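Local structure of XRE-family like protein (Pseudomonas syringae pv. tomato, 3F6W) at residues A14-I28 and C63-L77. The protein probably binds DNA through a helix-turn-helix domain, as a member of the XRE family of transcriptional regulators. Residues are numbered along the deposited sequence; the frame is centred on the assembly and turned at random. Where two conformers were deposited one is given.
Sequences ALLDLLLEARSAAGI and CRGIGTDPYALLSKL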
loop_
_atom_site.group_PDB
_atom_site.type_symbol
_atom_site.label_atom_id
_atom_site.label_comp_id
_atom_site.label_asym_id
_atom_site.label_seq_id
_atom_site.Cartn_x
_atom_site.Cartn_y
_atom_site.Cartn_z
ATOM N N ALA A 14 2.891 -3.258 -6.188
ATOM C CA ALA A 14 4.025 -4.066 -5.747
ATOM C C ALA A 14 4.063 -5.384 -6.509
ATOM O O ALA A 14 5.128 -5.835 -6.939
ATOM C CB ALA A 14 3.964 -4.311 -4.213
ATOM N N LEU A 15 2.899 -6.000 -6.699
ATOM C CA LEU A 15 2.831 -7.192 -7.541
ATOM C C LEU A 15 3.334 -6.919 -8.964
ATOM O O LEU A 15 4.102 -7.717 -9.516
ATOM C CB LEU A 15 1.415 -7.773 -7.568
ATOM C CG LEU A 15 1.292 -9.114 -8.285
ATOM C CD1 LEU A 15 2.230 -10.126 -7.644
ATOM C CD2 LEU A 15 -0.148 -9.600 -8.228
ATOM N N LEU A 16 2.923 -5.805 -9.566
ATOM C CA LEU A 16 3.452 -5.471 -10.897
ATOM C C LEU A 16 4.982 -5.293 -10.875
ATOM O O LEU A 16 5.680 -5.713 -11.805
ATOM C CB LEU A 16 2.796 -4.216 -11.469
ATOM C CG LEU A 16 1.298 -4.284 -11.814
ATOM C CD1 LEU A 16 0.876 -2.974 -12.475
ATOM C CD2 LEU A 16 0.984 -5.496 -12.706
ATOM N N ASP A 17 5.483 -4.645 -9.831
ATOM C CA ASP A 17 6.927 -4.451 -9.634
ATOM C C ASP A 17 7.625 -5.812 -9.633
ATOM O O ASP A 17 8.618 -6.026 -10.344
ATOM C CB ASP A 17 7.145 -3.703 -8.301
ATOM C CG ASP A 17 8.567 -3.156 -8.120
ATOM O OD1 ASP A 17 9.358 -3.144 -9.097
ATOM O OD2 ASP A 17 8.881 -2.709 -6.978
ATOM N N LEU A 18 7.097 -6.745 -8.845
ATOM C CA LEU A 18 7.663 -8.093 -8.788
ATOM C C LEU A 18 7.596 -8.810 -10.117
ATOM O O LEU A 18 8.522 -9.548 -10.472
ATOM C CB LEU A 18 6.986 -8.939 -7.704
ATOM C CG LEU A 18 7.235 -8.445 -6.271
ATOM C CD1 LEU A 18 6.270 -9.116 -5.296
ATOM C CD2 LEU A 18 8.697 -8.667 -5.858
ATOM N N LEU A 19 6.509 -8.607 -10.857
ATOM C CA LEU A 19 6.352 -9.305 -12.132
ATOM C C LEU A 19 7.327 -8.774 -13.163
ATOM O O LEU A 19 7.837 -9.532 -13.995
ATOM C CB LEU A 19 4.936 -9.150 -12.687
ATOM C CG LEU A 19 3.848 -10.020 -12.070
ATOM C CD1 LEU A 19 2.488 -9.589 -12.587
ATOM C CD2 LEU A 19 4.103 -11.485 -12.390
ATOM N N LEU A 20 7.562 -7.469 -13.125
ATOM C CA LEU A 20 8.516 -6.864 -14.045
ATOM C C LEU A 20 9.917 -7.368 -13.703
ATOM O O LEU A 20 10.679 -7.754 -14.586
ATOM C CB LEU A 20 8.450 -5.339 -13.980
ATOM C CG LEU A 20 9.455 -4.550 -14.816
ATOM C CD1 LEU A 20 9.315 -4.915 -16.295
ATOM C CD2 LEU A 20 9.232 -3.058 -14.611
ATOM N N GLU A 21 10.252 -7.375 -12.414
ATOM C CA GLU A 21 11.525 -7.955 -11.988
ATOM C C GLU A 21 11.681 -9.376 -12.537
ATOM O O GLU A 21 12.748 -9.758 -13.037
ATOM C CB GLU A 21 11.584 -7.997 -10.470
ATOM C CG GLU A 21 12.893 -8.494 -9.891
ATOM C CD GLU A 21 12.954 -8.193 -8.401
ATOM O OE1 GLU A 21 12.283 -8.907 -7.635
ATOM O OE2 GLU A 21 13.643 -7.232 -8.007
ATOM N N ALA A 22 10.619 -10.172 -12.420
ATOM C CA ALA A 22 10.664 -11.567 -12.868
ATOM C C ALA A 22 10.825 -11.696 -14.381
ATOM O O ALA A 22 11.621 -12.513 -14.855
ATOM C CB ALA A 22 9.436 -12.342 -12.383
ATOM N N ARG A 23 10.085 -10.901 -15.150
ATOM C CA ARG A 23 10.213 -11.017 -16.609
ATOM C C ARG A 23 11.603 -10.586 -17.061
ATOM O O ARG A 23 12.244 -11.250 -17.885
ATOM C CB ARG A 23 9.152 -10.204 -17.361
ATOM C CG ARG A 23 9.330 -10.306 -18.888
ATOM C CD ARG A 23 8.287 -9.516 -19.678
ATOM N NE ARG A 23 8.371 -8.071 -19.463
ATOM C CZ ARG A 23 9.340 -7.287 -19.921
ATOM N NH1 ARG A 23 10.346 -7.802 -20.618
ATOM N NH2 ARG A 23 9.306 -5.985 -19.675
ATOM N N SER A 24 12.059 -9.465 -16.516
ATOM C CA SER A 24 13.401 -8.973 -16.803
ATOM C C SER A 24 14.469 -10.004 -16.440
ATOM O O SER A 24 15.423 -10.200 -17.187
ATOM C CB SER A 24 13.666 -7.657 -16.061
ATOM O OG SER A 24 15.018 -7.239 -16.226
ATOM N N ALA A 25 14.320 -10.653 -15.288
ATOM C CA ALA A 25 15.299 -11.651 -14.851
ATOM C C ALA A 25 15.319 -12.849 -15.786
ATOM O O ALA A 25 16.361 -13.483 -15.977
ATOM C CB ALA A 25 14.997 -12.127 -13.442
ATOM N N ALA A 26 14.157 -13.169 -16.343
ATOM C CA ALA A 26 14.021 -14.339 -17.211
ATOM C C ALA A 26 14.632 -14.079 -18.590
ATOM O O ALA A 26 14.858 -15.009 -19.369
ATOM C CB ALA A 26 12.537 -14.758 -17.322
ATOM N N GLY A 27 14.908 -12.811 -18.882
ATOM C CA GLY A 27 15.474 -12.427 -20.161
ATOM C C GLY A 27 14.477 -12.558 -21.296
ATOM O O GLY A 27 14.834 -12.906 -22.421
ATOM N N ILE A 28 13.216 -12.284 -20.991
ATOM C CA ILE A 28 12.128 -12.419 -21.963
ATOM C C ILE A 28 11.521 -11.063 -22.281
ATOM O O ILE A 28 11.142 -10.337 -21.367
ATOM C CB ILE A 28 11.021 -13.341 -21.404
ATOM C CG1 ILE A 28 11.591 -14.738 -21.146
ATOM C CG2 ILE A 28 9.838 -13.415 -22.360
ATOM C CD1 ILE A 28 10.686 -15.636 -20.314
ATOM N N CYS A 63 2.693 -15.615 -15.159
ATOM C CA CYS A 63 3.778 -16.230 -14.398
ATOM C C CYS A 63 4.380 -17.445 -15.108
ATOM O O CYS A 63 5.608 -17.546 -15.269
ATOM C CB CYS A 63 3.280 -16.641 -13.007
ATOM S SG CYS A 63 3.053 -15.238 -11.861
ATOM N N ARG A 64 3.520 -18.370 -15.533
ATOM C CA ARG A 64 4.001 -19.559 -16.230
ATOM C C ARG A 64 4.757 -19.151 -17.491
ATOM O O ARG A 64 5.765 -19.761 -17.842
ATOM C CB ARG A 64 2.853 -20.527 -16.559
ATOM C CG ARG A 64 2.613 -21.609 -15.509
ATOM C CD ARG A 64 1.990 -21.044 -14.261
ATOM N NE ARG A 64 1.777 -22.041 -13.213
ATOM C CZ ARG A 64 0.590 -22.542 -12.879
ATOM N NH1 ARG A 64 -0.504 -22.161 -13.521
ATOM N NH2 ARG A 64 0.494 -23.435 -11.904
ATOM N N GLY A 65 4.281 -18.107 -18.158
ATOM C CA GLY A 65 4.909 -17.653 -19.391
ATOM C C GLY A 65 6.332 -17.145 -19.172
ATOM O O GLY A 65 7.190 -17.236 -20.053
ATOM N N ILE A 66 6.591 -16.602 -17.991
ATOM C CA ILE A 66 7.944 -16.141 -17.684
ATOM C C ILE A 66 8.769 -17.169 -16.917
ATOM O O ILE A 66 9.966 -16.995 -16.741
ATOM C CB ILE A 66 7.946 -14.803 -16.940
ATOM C CG1 ILE A 66 7.114 -14.886 -15.671
ATOM C CG2 ILE A 66 7.426 -13.699 -17.840
ATOM C CD1 ILE A 66 7.043 -13.558 -14.935
ATOM N N GLY A 67 8.129 -18.233 -16.452
ATOM C CA GLY A 67 8.848 -19.289 -15.772
ATOM C C GLY A 67 8.822 -19.206 -14.260
ATOM O O GLY A 67 9.552 -19.928 -13.587
ATOM N N THR A 68 7.990 -18.327 -13.708
ATOM C CA THR A 68 7.938 -18.168 -12.256
ATOM C C THR A 68 6.649 -18.713 -11.639
ATOM O O THR A 68 5.561 -18.539 -12.186
ATOM C CB THR A 68 8.157 -16.703 -11.822
ATOM O OG1 THR A 68 8.144 -16.622 -10.391
ATOM C CG2 THR A 68 7.073 -15.807 -12.388
ATOM N N ASP A 69 6.792 -19.378 -10.494
ATOM C CA ASP A 69 5.686 -20.035 -9.802
ATOM C C ASP A 69 4.710 -18.993 -9.247
ATOM O O ASP A 69 5.074 -18.196 -8.381
ATOM C CB ASP A 69 6.250 -20.905 -8.669
ATOM C CG ASP A 69 5.181 -21.688 -7.927
ATOM O OD1 ASP A 69 3.991 -21.326 -7.995
ATOM O OD2 ASP A 69 5.540 -22.680 -7.256
ATOM N N PRO A 70 3.463 -18.986 -9.750
ATOM C CA PRO A 70 2.499 -17.964 -9.309
ATOM C C PRO A 70 2.156 -18.083 -7.827
ATOM O O PRO A 70 1.989 -17.064 -7.165
ATOM C CB PRO A 70 1.254 -18.252 -10.177
ATOM C CG PRO A 70 1.435 -19.680 -10.637
ATOM C CD PRO A 70 2.929 -19.778 -10.869
ATOM N N TYR A 71 2.044 -19.304 -7.317
ATOM C CA TYR A 71 1.740 -19.499 -5.906
ATOM C C TYR A 71 2.854 -18.922 -5.032
ATOM O O TYR A 71 2.593 -18.309 -3.997
ATOM C CB TYR A 71 1.538 -20.992 -5.589
ATOM C CG TYR A 71 0.352 -21.608 -6.299
ATOM C CD1 TYR A 71 -0.896 -21.672 -5.690
ATOM C CD2 TYR A 71 0.483 -22.132 -7.579
ATOM C CE1 TYR A 71 -1.978 -22.236 -6.336
ATOM C CE2 TYR A 71 -0.600 -22.689 -8.240
ATOM C CZ TYR A 71 -1.819 -22.737 -7.616
ATOM O OH TYR A 71 -2.881 -23.298 -8.267
ATOM N N ALA A 72 4.096 -19.133 -5.454
ATOM C CA ALA A 72 5.246 -18.643 -4.711
ATOM C C ALA A 72 5.317 -17.118 -4.749
ATOM O O ALA A 72 5.660 -16.482 -3.752
ATOM C CB ALA A 72 6.538 -19.255 -5.249
ATOM N N LEU A 73 5.007 -16.525 -5.897
ATOM C CA LEU A 73 5.060 -15.070 -5.998
ATOM C C LEU A 73 4.010 -14.457 -5.076
ATOM O O LEU A 73 4.292 -13.521 -4.328
ATOM C CB LEU A 73 4.856 -14.600 -7.448
ATOM C CG LEU A 73 5.389 -13.196 -7.773
ATOM C CD1 LEU A 73 5.141 -12.836 -9.231
ATOM C CD2 LEU A 73 4.809 -12.131 -6.863
ATOM N N LEU A 74 2.797 -14.997 -5.108
ATOM C CA LEU A 74 1.755 -14.492 -4.221
ATOM C C LEU A 74 2.149 -14.612 -2.742
ATOM O O LEU A 74 1.882 -13.712 -1.943
ATOM C CB LEU A 74 0.450 -15.234 -4.467
ATOM C CG LEU A 74 -0.192 -14.859 -5.800
ATOM C CD1 LEU A 74 -1.435 -15.687 -6.008
ATOM C CD2 LEU A 74 -0.520 -13.368 -5.818
ATOM N N SER A 75 2.770 -15.729 -2.387
ATOM C CA SER A 75 3.179 -15.960 -1.003
ATOM C C SER A 75 4.177 -14.914 -0.540
ATOM O O SER A 75 4.098 -14.402 0.580
ATOM C CB SER A 75 3.778 -17.354 -0.869
ATOM O OG SER A 75 2.767 -18.326 -1.035
ATOM N N LYS A 76 5.113 -14.601 -1.423
ATOM C CA LYS A 76 6.129 -13.602 -1.160
ATOM C C LYS A 76 5.506 -12.227 -0.996
ATOM O O LYS A 76 5.864 -11.475 -0.096
ATOM C CB LYS A 76 7.131 -13.589 -2.303
ATOM C CG LYS A 76 8.075 -12.416 -2.303
ATOM C CD LYS A 76 9.007 -12.525 -3.487
ATOM C CE LYS A 76 9.462 -13.962 -3.660
ATOM N NZ LYS A 76 10.411 -14.135 -4.786
ATOM N N LEU A 77 4.572 -11.894 -1.877
ATOM C CA LEU A 77 3.888 -10.617 -1.778
ATOM C C LEU A 77 3.170 -10.503 -0.442
ATOM O O LEU A 77 3.261 -9.488 0.239
ATOM C CB LEU A 77 2.903 -10.450 -2.933
ATOM C CG LEU A 77 2.121 -9.145 -2.921
ATOM C CD1 LEU A 77 2.995 -8.005 -3.419
ATOM C CD2 LEU A 77 0.870 -9.266 -3.762
#
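Leu73 projects into a hollow formed by Leu15, Leu18 and Leu19 on helix 14-26. Its two methyls divide it: CD2 rests in the notch of Leu15 CD1 and Leu18 CD1, touching both, while CD1 meets Leu19 CD2 at 3.6 Å, the two side chains crossing at about a right angle. The fit is snug, since Leu15 CD1 and Leu73 CD2 are 3.4 Å apart, tighter than usual for two carbons. One turn on, Leu77 lies over the start of Leu15, its CD1 against Leu15 N, Ala14 CB and Leu18 CD1, and CD2 against Leu15 CB. The axes of helices 14-26 and 70-77 approach to 10.7 Å, with their N-to-C directions 133° apart.

Beyond Leu19, whose CD2 also touches Cys63 SG at 3.9 Å, Ile66 becomes the main bump. With chi1 at 56°, CG1 sits between its backbone N and carbonyl carbon, and the branches part: CD1 reaches Ala22 CB at 3.7 Å, and CG2 presses against CB and CG of Arg23. Small Ala22 lets Ile66 and the Thr68 methyl come close, and Ile28 CD1 closes the far end, 3.8 Å from Ile66 CA. Gly27 ends helix 14-26 and Gly67 ends helix 56-66, each with positive phi in a Schellman motif. Arg23 bends away at chi3, donating from NH1 to Ile28 O at 2.8 Å, in the guanidinium plane, and forming a salt bridge through NE to Glu48.

Within this helix-turn-helix domain the contact joins the C-terminal half of helix 3-26 to helices 56-66 and 70-78. Phe59 and Phe62 of helix 56-66 touch Leu15 and Leu19 respectively, Leu33 of helix 30-37 touches Arg23 and Ile66, and Ile7 of the second subunit packs on Leu77.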